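Long-range contact in Exo-arabinanase (Penicillium chrysogenum, PDB 3A72), which probably removes arabinose units, as the disaccharide arabinobiose, from the chain end of alpha-1,5-linked arabinan: residues L31-Y43 with F52-W64. Numbering follows the deposited sequence.
Sequences LPNGDLLATWENY and FPIYRSKDHGKTW. With AHR (alpha-L-arabinofuranose), chain B.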
ATOM      1  N   LEU A  31      -7.436  -2.881  13.613  1.00  4.90           N
ATOM      2  CA  LEU A  31      -7.728  -4.190  14.170  1.00  5.53           C
ATOM      3  C   LEU A  31      -9.225  -4.280  14.455  1.00  5.70           C
ATOM      4  O   LEU A  31      -9.929  -3.259  14.547  1.00  6.12           O
ATOM      5  CB  LEU A  31      -6.913  -4.411  15.432  1.00  6.58           C
ATOM      6  CG  LEU A  31      -5.418  -4.262  15.276  1.00  7.25           C
ATOM      7  CD1 LEU A  31      -4.760  -4.750  16.563  1.00 12.57           C
ATOM      8  CD2 LEU A  31      -4.861  -5.016  14.073  1.00  9.09           C
ATOM      9  N   PRO A  32      -9.786  -5.472  14.584  1.00  7.35           N
ATOM     10  CA  PRO A  32     -11.257  -5.590  14.816  1.00  8.09           C
ATOM     11  C   PRO A  32     -11.767  -4.794  16.021  1.00  7.64           C
ATOM     12  O   PRO A  32     -12.901  -4.278  15.900  1.00  9.17           O
ATOM     13  CB  PRO A  32     -11.454  -7.104  15.003  1.00 11.22           C
ATOM     14  CG  PRO A  32     -10.411  -7.653  14.031  1.00 10.12           C
ATOM     15  CD  PRO A  32      -9.191  -6.784  14.283  1.00  8.75           C
ATOM     16  N   ASN A  33     -10.946  -4.616  17.074  1.00  6.50           N
ATOM     17  CA  ASN A  33     -11.398  -3.824  18.228  1.00  6.37           C
ATOM     18  C   ASN A  33     -11.380  -2.338  17.991  1.00  5.63           C
ATOM     19  O   ASN A  33     -11.797  -1.576  18.875  1.00  6.72           O
ATOM     20  CB  ASN A  33     -10.573  -4.145  19.472  1.00  6.96           C
ATOM     21  CG  ASN A  33      -9.188  -3.629  19.478  1.00  9.37           C
ATOM     22  OD1 ASN A  33      -8.714  -3.085  18.463  1.00  7.46           O
ATOM     23  ND2 ASN A  33      -8.538  -3.699  20.645  1.00 14.89           N
ATOM     24  N   GLY A  34     -10.958  -1.903  16.820  1.00  5.40           N
ATOM     25  CA  GLY A  34     -10.892  -0.522  16.438  1.00  5.62           C
ATOM     26  C   GLY A  34      -9.536   0.116  16.533  1.00  4.92           C
ATOM     27  O   GLY A  34      -9.335   1.206  15.992  1.00  5.75           O
ATOM     28  N   ASP A  35      -8.574  -0.501  17.227  1.00  4.93           N
ATOM     29  CA  ASP A  35      -7.257   0.070  17.362  1.00  5.23           C
ATOM     30  C   ASP A  35      -6.595   0.266  15.983  1.00  4.86           C
ATOM     31  O   ASP A  35      -6.773  -0.522  15.071  1.00  5.39           O
ATOM     32  CB  ASP A  35      -6.377  -0.833  18.240  1.00  5.62           C
ATOM     33  CG  ASP A  35      -6.748  -0.856  19.710  1.00  6.41           C
ATOM     34  OD1 ASP A  35      -7.578  -0.030  20.125  1.00  6.92           O
ATOM     35  OD2 ASP A  35      -6.156  -1.758  20.399  1.00  8.20           O
ATOM     36  N   LEU A  36      -5.797   1.324  15.884  1.00  4.65           N
ATOM     37  CA  LEU A  36      -5.062   1.666  14.673  1.00  4.99           C
ATOM     38  C   LEU A  36      -3.575   1.386  14.866  1.00  5.21           C
ATOM     39  O   LEU A  36      -2.996   1.776  15.887  1.00  6.85           O
ATOM     40  CB  LEU A  36      -5.242   3.134  14.360  1.00  6.54           C
ATOM     41  CG  LEU A  36      -6.590   3.703  14.337  1.00  9.16           C
ATOM     42  CD1 LEU A  36      -6.572   5.182  13.971  1.00 11.63           C
ATOM     43  CD2 LEU A  36      -7.527   2.952  13.402  1.00 13.46           C
ATOM     44  N   LEU A  37      -2.975   0.767  13.858  1.00  4.91           N
ATOM     45  CA  LEU A  37      -1.525   0.558  13.799  1.00  4.59           C
ATOM     46  C   LEU A  37      -0.971   1.222  12.572  1.00  4.93           C
ATOM     47  O   LEU A  37      -1.620   1.213  11.494  1.00  6.48           O
ATOM     48  CB  LEU A  37      -1.197  -0.937  13.740  1.00  5.52           C
ATOM     49  CG  LEU A  37      -1.698  -1.813  14.908  1.00  6.59           C
ATOM     50  CD1 LEU A  37      -1.260  -3.227  14.667  1.00  8.92           C
ATOM     51  CD2 LEU A  37      -1.171  -1.304  16.196  1.00  7.17           C
ATOM     52  N   ALA A  38       0.224   1.778  12.703  1.00  4.70           N
ATOM     53  CA  ALA A  38       0.911   2.456  11.624  1.00  4.71           C
ATOM     54  C   ALA A  38       2.359   1.971  11.575  1.00  4.29           C
ATOM     55  O   ALA A  38       2.990   1.706  12.594  1.00  5.31           O
ATOM     56  CB  ALA A  38       0.878   3.960  11.822  1.00  5.81           C
ATOM     57  N   THR A  39       2.884   1.906  10.354  1.00  4.58           N
ATOM     58  CA  THR A  39       4.282   1.618  10.086  1.00  4.57           C
ATOM     59  C   THR A  39       4.736   2.386   8.853  1.00  4.26           C
ATOM     60  O   THR A  39       3.947   3.089   8.180  1.00  4.52           O
ATOM     61  CB  THR A  39       4.498   0.099   9.934  1.00  4.80           C
ATOM     62  OG1 THR A  39       5.900  -0.191   9.954  1.00  5.41           O
ATOM     63  CG2 THR A  39       3.951  -0.427   8.631  1.00  5.17           C
ATOM     64  N   TRP A  40       6.025   2.319   8.546  1.00  4.50           N
ATOM     65  CA  TRP A  40       6.681   3.060   7.509  1.00  4.10           C
ATOM     66  C   TRP A  40       8.087   2.525   7.340  1.00  4.27           C
ATOM     67  O   TRP A  40       8.612   1.831   8.210  1.00  5.19           O
ATOM     68  CB  TRP A  40       6.713   4.577   7.840  1.00  4.85           C
ATOM     69  CG  TRP A  40       7.332   4.887   9.154  1.00  4.85           C
ATOM     70  CD1 TRP A  40       8.644   5.107   9.423  1.00  5.38           C
ATOM     71  CD2 TRP A  40       6.644   4.983  10.412  1.00  4.97           C
ATOM     72  NE1 TRP A  40       8.755   5.343  10.770  1.00  5.94           N
ATOM     73  CE2 TRP A  40       7.599   5.282  11.422  1.00  5.26           C
ATOM     74  CE3 TRP A  40       5.306   4.895  10.826  1.00  5.39           C
ATOM     75  CZ2 TRP A  40       7.294   5.440  12.756  1.00  6.05           C
ATOM     76  CZ3 TRP A  40       4.984   5.061  12.161  1.00  6.33           C
ATOM     77  CH2 TRP A  40       5.970   5.357  13.104  1.00  6.45           C
ATOM     78  N   GLU A  41       8.708   2.853   6.224  1.00  4.23           N
ATOM     79  CA  GLU A  41      10.132   2.701   6.020  1.00  4.53           C
ATOM     80  C   GLU A  41      10.876   3.672   6.934  1.00  4.64           C
ATOM     81  O   GLU A  41      10.619   4.889   6.897  1.00  4.98           O
ATOM     82  CB  GLU A  41      10.529   3.023   4.579  1.00  4.58           C
ATOM     83  CG  GLU A  41       9.887   2.105   3.533  1.00  4.26           C
ATOM     84  CD  GLU A  41      10.095   2.525   2.101  1.00  4.57           C
ATOM     85  OE1 GLU A  41      10.709   3.603   1.858  1.00  5.10           O
ATOM     86  OE2 GLU A  41       9.584   1.799   1.190  1.00  4.61           O
ATOM     87  N   ASN A  42      11.753   3.124   7.769  1.00  5.01           N
ATOM     88  CA  ASN A  42      12.379   3.858   8.879  1.00  5.30           C
ATOM     89  C   ASN A  42      13.873   3.856   8.644  1.00  5.39           C
ATOM     90  O   ASN A  42      14.555   2.809   8.821  1.00  5.84           O
ATOM     91  CB  ASN A  42      11.952   3.169  10.167  1.00  5.49           C
ATOM     92  CG  ASN A  42      12.307   3.922  11.430  1.00  6.01           C
ATOM     93  OD1 ASN A  42      13.246   3.508  12.224  1.00  9.36           O
ATOM     94  ND2 ASN A  42      11.695   4.960  11.680  1.00  5.02           N
ATOM     95  N   TYR A  43      14.395   4.974   8.199  1.00  5.54           N
ATOM     96  CA  TYR A  43      15.786   5.072   7.676  1.00  6.18           C
ATOM     97  C   TYR A  43      16.762   5.429   8.797  1.00  6.11           C
ATOM     98  O   TYR A  43      17.444   6.435   8.801  1.00  7.36           O
ATOM     99  CB  TYR A  43      15.846   6.064   6.533  1.00  6.51           C
ATOM    100  CG  TYR A  43      15.095   5.657   5.288  1.00  6.00           C
ATOM    101  CD1 TYR A  43      15.778   5.201   4.178  1.00  6.24           C
ATOM    102  CD2 TYR A  43      13.691   5.721   5.219  1.00  6.44           C
ATOM    103  CE1 TYR A  43      15.130   4.812   3.013  1.00  5.99           C
ATOM    104  CE2 TYR A  43      13.043   5.327   4.038  1.00  5.22           C
ATOM    105  CZ  TYR A  43      13.773   4.866   2.963  1.00  5.70           C
ATOM    106  OH  TYR A  43      13.164   4.478   1.793  1.00  6.02           O
ATOM    107  N   PHE A  52      10.967  -2.289  10.774  1.00  5.40           N
ATOM    108  CA  PHE A  52       9.689  -1.589  10.645  1.00  4.93           C
ATOM    109  C   PHE A  52       9.074  -1.329  12.026  1.00  5.40           C
ATOM    110  O   PHE A  52       8.747  -2.274  12.728  1.00  5.70           O
ATOM    111  CB  PHE A  52       8.709  -2.347   9.788  1.00  5.50           C
ATOM    112  CG  PHE A  52       9.107  -2.517   8.339  1.00  5.04           C
ATOM    113  CD1 PHE A  52       9.543  -1.434   7.569  1.00  5.93           C
ATOM    114  CD2 PHE A  52       9.021  -3.764   7.734  1.00  5.52           C
ATOM    115  CE1 PHE A  52       9.893  -1.624   6.231  1.00  6.55           C
ATOM    116  CE2 PHE A  52       9.335  -3.939   6.407  1.00  6.56           C
ATOM    117  CZ  PHE A  52       9.780  -2.861   5.661  1.00  6.76           C
ATOM    118  N   PRO A  53       8.931  -0.068  12.421  1.00  5.38           N
ATOM    119  CA  PRO A  53       8.314   0.248  13.713  1.00  5.58           C
ATOM    120  C   PRO A  53       6.810   0.057  13.618  1.00  5.26           C
ATOM    121  O   PRO A  53       6.235   0.283  12.585  1.00  6.21           O
ATOM    122  CB  PRO A  53       8.655   1.712  13.934  1.00  6.38           C
ATOM    123  CG  PRO A  53       8.825   2.262  12.564  1.00  8.21           C
ATOM    124  CD  PRO A  53       9.360   1.143  11.700  1.00  6.00           C
ATOM    125  N   ILE A  54       6.211  -0.313  14.762  1.00  5.16           N
ATOM    126  CA  ILE A  54       4.752  -0.481  14.837  1.00  5.13           C
ATOM    127  C   ILE A  54       4.252   0.465  15.895  1.00  5.10           C
ATOM    128  O   ILE A  54       4.574   0.286  17.087  1.00  5.70           O
ATOM    129  CB  ILE A  54       4.374  -1.923  15.139  1.00  5.46           C
ATOM    130  CG1 ILE A  54       4.961  -2.933  14.179  1.00  5.84           C
ATOM    131  CG2 ILE A  54       2.854  -2.067  15.218  1.00  6.45           C
ATOM    132  CD1 ILE A  54       4.498  -2.815  12.759  1.00  7.14           C
ATOM    133  N   TYR A  55       3.492   1.485  15.494  1.00  5.03           N
ATOM    134  CA  TYR A  55       2.916   2.474  16.398  1.00  5.10           C
ATOM    135  C   TYR A  55       1.426   2.244  16.461  1.00  4.81           C
ATOM    136  O   TYR A  55       0.772   1.976  15.463  1.00  6.65           O
ATOM    137  CB  TYR A  55       3.216   3.893  15.939  1.00  5.50           C
ATOM    138  CG  TYR A  55       4.580   4.439  16.353  1.00  5.79           C
ATOM    139  CD1 TYR A  55       5.750   3.756  16.091  1.00  6.77           C
ATOM    140  CD2 TYR A  55       4.680   5.683  16.940  1.00  7.02           C
ATOM    141  CE1 TYR A  55       6.953   4.269  16.437  1.00  8.27           C
ATOM    142  CE2 TYR A  55       5.908   6.218  17.295  1.00  9.29           C
ATOM    143  CZ  TYR A  55       7.057   5.514  17.050  1.00  8.85           C
ATOM    144  OH  TYR A  55       8.247   6.054  17.428  1.00 11.23           O
ATOM    145  N   ARG A  56       0.847   2.389  17.660  1.00  5.07           N
ATOM    146  CA  ARG A  56      -0.572   2.161  17.901  1.00  4.97           C
ATOM    147  C   ARG A  56      -1.257   3.412  18.410  1.00  4.51           C
ATOM    148  O   ARG A  56      -0.677   4.171  19.192  1.00  5.35           O
ATOM    149  CB  ARG A  56      -0.754   1.078  18.970  1.00  5.49           C
ATOM    150  CG  ARG A  56      -2.205   0.773  19.307  1.00  5.75           C
ATOM    151  CD  ARG A  56      -2.338  -0.512  20.076  1.00  6.63           C
ATOM    152  NE  ARG A  56      -1.745  -0.429  21.403  1.00  6.67           N
ATOM    153  CZ  ARG A  56      -1.447  -1.449  22.174  1.00  9.21           C
ATOM    154  NH1 ARG A  56      -1.621  -2.669  21.728  1.00 11.85           N
ATOM    155  NH2 ARG A  56      -0.956  -1.181  23.406  1.00 13.61           N
ATOM    156  N   SER A  57      -2.500   3.597  17.998  1.00  4.84           N
ATOM    157  CA  SER A  57      -3.415   4.569  18.591  1.00  4.72           C
ATOM    158  C   SER A  57      -4.645   3.862  19.080  1.00  4.72           C
ATOM    159  O   SER A  57      -5.283   3.111  18.316  1.00  5.38           O
ATOM    160  CB  SER A  57      -3.799   5.669  17.589  1.00  5.51           C
ATOM    161  OG  SER A  57      -4.769   6.536  18.187  1.00  5.86           O
ATOM    162  N   LYS A  58      -5.025   4.117  20.327  1.00  5.18           N
ATOM    163  CA  LYS A  58      -6.237   3.592  20.963  1.00  5.35           C
ATOM    164  C   LYS A  58      -7.288   4.657  21.168  1.00  5.76           C
ATOM    165  O   LYS A  58      -8.312   4.411  21.810  1.00  6.28           O
ATOM    166  CB  LYS A  58      -5.906   2.885  22.291  1.00  5.66           C
ATOM    167  CG  LYS A  58      -5.085   1.625  22.073  1.00  5.86           C
ATOM    168  CD  LYS A  58      -4.753   0.902  23.342  1.00  7.36           C
ATOM    169  CE  LYS A  58      -5.969   0.417  24.013  1.00  8.00           C
ATOM    170  NZ  LYS A  58      -6.863  -0.489  23.329  1.00 64.60           N
ATOM    171  N   ASP A  59      -7.103   5.856  20.590  1.00  6.66           N
ATOM    172  CA  ASP A  59      -8.031   6.988  20.733  1.00  6.71           C
ATOM    173  C   ASP A  59      -8.351   7.571  19.361  1.00  6.91           C
ATOM    174  O   ASP A  59      -8.575   8.756  19.168  1.00  7.94           O
ATOM    175  CB  ASP A  59      -7.514   8.045  21.703  1.00  7.34           C
ATOM    176  CG  ASP A  59      -6.145   8.570  21.398  1.00  5.92           C
ATOM    177  OD1 ASP A  59      -5.636   8.239  20.268  1.00  6.25           O
ATOM    178  OD2 ASP A  59      -5.567   9.306  22.234  1.00  7.46           O
ATOM    179  N   HIS A  60      -8.400   6.693  18.360  1.00  7.02           N
ATOM    180  CA  HIS A  60      -8.861   7.010  17.043  1.00  7.93           C
ATOM    181  C   HIS A  60      -7.991   8.050  16.343  1.00  7.71           C
ATOM    182  O   HIS A  60      -8.427   8.802  15.465  1.00  7.85           O
ATOM    183  CB  HIS A  60     -10.330   7.461  17.015  1.00  9.52           C
ATOM    184  CG  HIS A  60     -11.311   6.493  17.591  1.00 14.67           C
ATOM    185  ND1 HIS A  60     -11.314   5.171  17.307  1.00 17.92           N
ATOM    186  CD2 HIS A  60     -12.367   6.670  18.411  1.00 19.56           C
ATOM    187  CE1 HIS A  60     -12.276   4.500  17.894  1.00 20.84           C
ATOM    188  NE2 HIS A  60     -12.916   5.420  18.607  1.00 26.95           N
ATOM    189  N   GLY A  61      -6.680   8.001  16.654  1.00  6.98           N
ATOM    190  CA  GLY A  61      -5.678   8.764  15.994  1.00  6.55           C
ATOM    191  C   GLY A  61      -5.189   9.992  16.698  1.00  6.04           C
ATOM    192  O   GLY A  61      -4.277  10.627  16.203  1.00  6.45           O
ATOM    193  N   LYS A  62      -5.760  10.309  17.876  1.00  6.89           N
ATOM    194  CA  LYS A  62      -5.300  11.479  18.599  1.00  7.70           C
ATOM    195  C   LYS A  62      -3.881  11.338  19.139  1.00  6.59           C
ATOM    196  O   LYS A  62      -3.139  12.324  19.121  1.00  7.40           O
ATOM    197  CB  LYS A  62      -6.227  11.860  19.787  1.00  8.91           C
ATOM    198  CG  LYS A  62      -7.557  12.433  19.388  1.00 10.57           C
ATOM    199  CD  LYS A  62      -8.535  12.765  20.542  1.00 12.64           C
ATOM    200  CE  LYS A  62     -10.064  13.101  20.312  1.00 37.70           C
ATOM    201  NZ  LYS A  62     -11.271  14.069  20.755  1.00 21.21           N
ATOM    202  N   THR A  63      -3.551  10.150  19.683  1.00  6.00           N
ATOM    203  CA  THR A  63      -2.230   9.887  20.236  1.00  6.30           C
ATOM    204  C   THR A  63      -1.725   8.555  19.735  1.00  4.92           C
ATOM    205  O   THR A  63      -2.485   7.657  19.372  1.00  5.68           O
ATOM    206  CB  THR A  63      -2.213   9.911  21.777  1.00  6.26           C
ATOM    207  OG1 THR A  63      -3.015   8.853  22.289  1.00  6.56           O
ATOM    208  CG2 THR A  63      -2.720  11.239  22.317  1.00  8.83           C
ATOM    209  N   TRP A  64      -0.420   8.442  19.758  1.00  5.51           N
ATOM    210  CA  TRP A  64       0.336   7.313  19.166  1.00  5.39           C
ATOM    211  C   TRP A  64       1.482   6.902  20.066  1.00  5.87           C
ATOM    212  O   TRP A  64       2.155   7.761  20.672  1.00  8.54           O
ATOM    213  CB  TRP A  64       0.921   7.697  17.774  1.00  6.18           C
ATOM    214  CG  TRP A  64      -0.216   7.968  16.817  1.00  5.79           C
ATOM    215  CD1 TRP A  64      -0.884   9.140  16.639  1.00  5.90           C
ATOM    216  CD2 TRP A  64      -0.829   7.016  15.936  1.00  5.35           C
ATOM    217  NE1 TRP A  64      -1.888   8.984  15.705  1.00  5.42           N
ATOM    218  CE2 TRP A  64      -1.872   7.700  15.251  1.00  5.21           C
ATOM    219  CE3 TRP A  64      -0.604   5.657  15.649  1.00  5.47           C
ATOM    220  CZ2 TRP A  64      -2.662   7.046  14.318  1.00  5.84           C
ATOM    221  CZ3 TRP A  64      -1.404   5.023  14.713  1.00  5.81           C
ATOM    222  CH2 TRP A  64      -2.401   5.702  14.062  1.00  6.17           C
TER
HETATM  223  O5  AHR B   2       9.857   2.505  -1.378  1.00  4.82           O
HETATM  224  C5  AHR B   2      11.211   3.025  -1.522  1.00  4.71           C
HETATM  225  C4  AHR B   2      11.393   3.500  -2.948  1.00  4.80           C
HETATM  226  O4  AHR B   2      11.306   2.330  -3.831  1.00  5.02           O
HETATM  227  C3  AHR B   2      12.813   3.987  -3.206  1.00  4.85           C
HETATM  228  O3  AHR B   2      12.975   5.373  -2.843  1.00  5.80           O
HETATM  229  C2  AHR B   2      12.887   3.841  -4.740  1.00  4.90           C
HETATM  230  O2  AHR B   2      14.244   3.688  -5.216  1.00  6.30           O
HETATM  231  C1  AHR B   2      12.079   2.563  -5.006  1.00  4.50           C
HETATM  232  O   HOH W   1      -9.826   3.881  15.819  1.00 26.80           O
HETATM  233  O   HOH W   2      -9.101  -0.212  22.271  1.00  6.80           O
HETATM  234  O   HOH W   3      -9.192   2.041  19.515  1.00  9.22           O
HETATM  235  O   HOH W   4      -5.528  -2.569  22.962  1.00 19.91           O
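Pro53 sets its CG over one face of the Trp40 indole, 3.5 Å from CE2, while the far rim of the same indole reaches Tyr55: Trp40 CH2 sits over one face of the phenol, 3.4 Å from Tyr55 CD1, the two ring planes inclined at 56°. Trp40 gets there because its CG lies between the backbone N and the carbonyl carbon (chi1 55°), which swings the indole back across the neighbouring strand. Further along, Trp64 carries Ser57 CB over the centre of one face, has Tyr55 O in plane at its edge, and touches Leu36 CB with CH2 at 3.8 Å; Ala38 CB packs obliquely against its CZ3. The Phe52 ring, on the opposite face of the sheet, turns an edge to Trp40 O.

Between the strands, Leu36 and Ser57 exchange two backbone hydrogen bonds, and Ala38 and Tyr55 two more, as antiparallel hydrogen-bonded pairs. Beyond them Thr39 OG1, anti to its own N (chi1 -168°), donates to Pro53 O at 2.7 Å. Leu37 and Arg56 lie side by side between the two pairs, CD2 to CB 3.7 Å. At the open end of the hairpin, beside the Leu31-Gly34 turn, Lys58 NZ meets both Asp35 OD1 and OD2 in a salt bridge whose two hydrogen bonds, each 3.3 Å, are weak.

Toward the connecting loop, Glu41 OE2 accepts from the arabinofuranose O5 at 2.7 Å, and also from Gln82 N. The hairpin forms the two middle strands of a four-stranded antiparallel blade, consistent with a sialidase-like beta-propeller; strand 23-30 flanks 36-42, and strand 65-70 flanks 52-57.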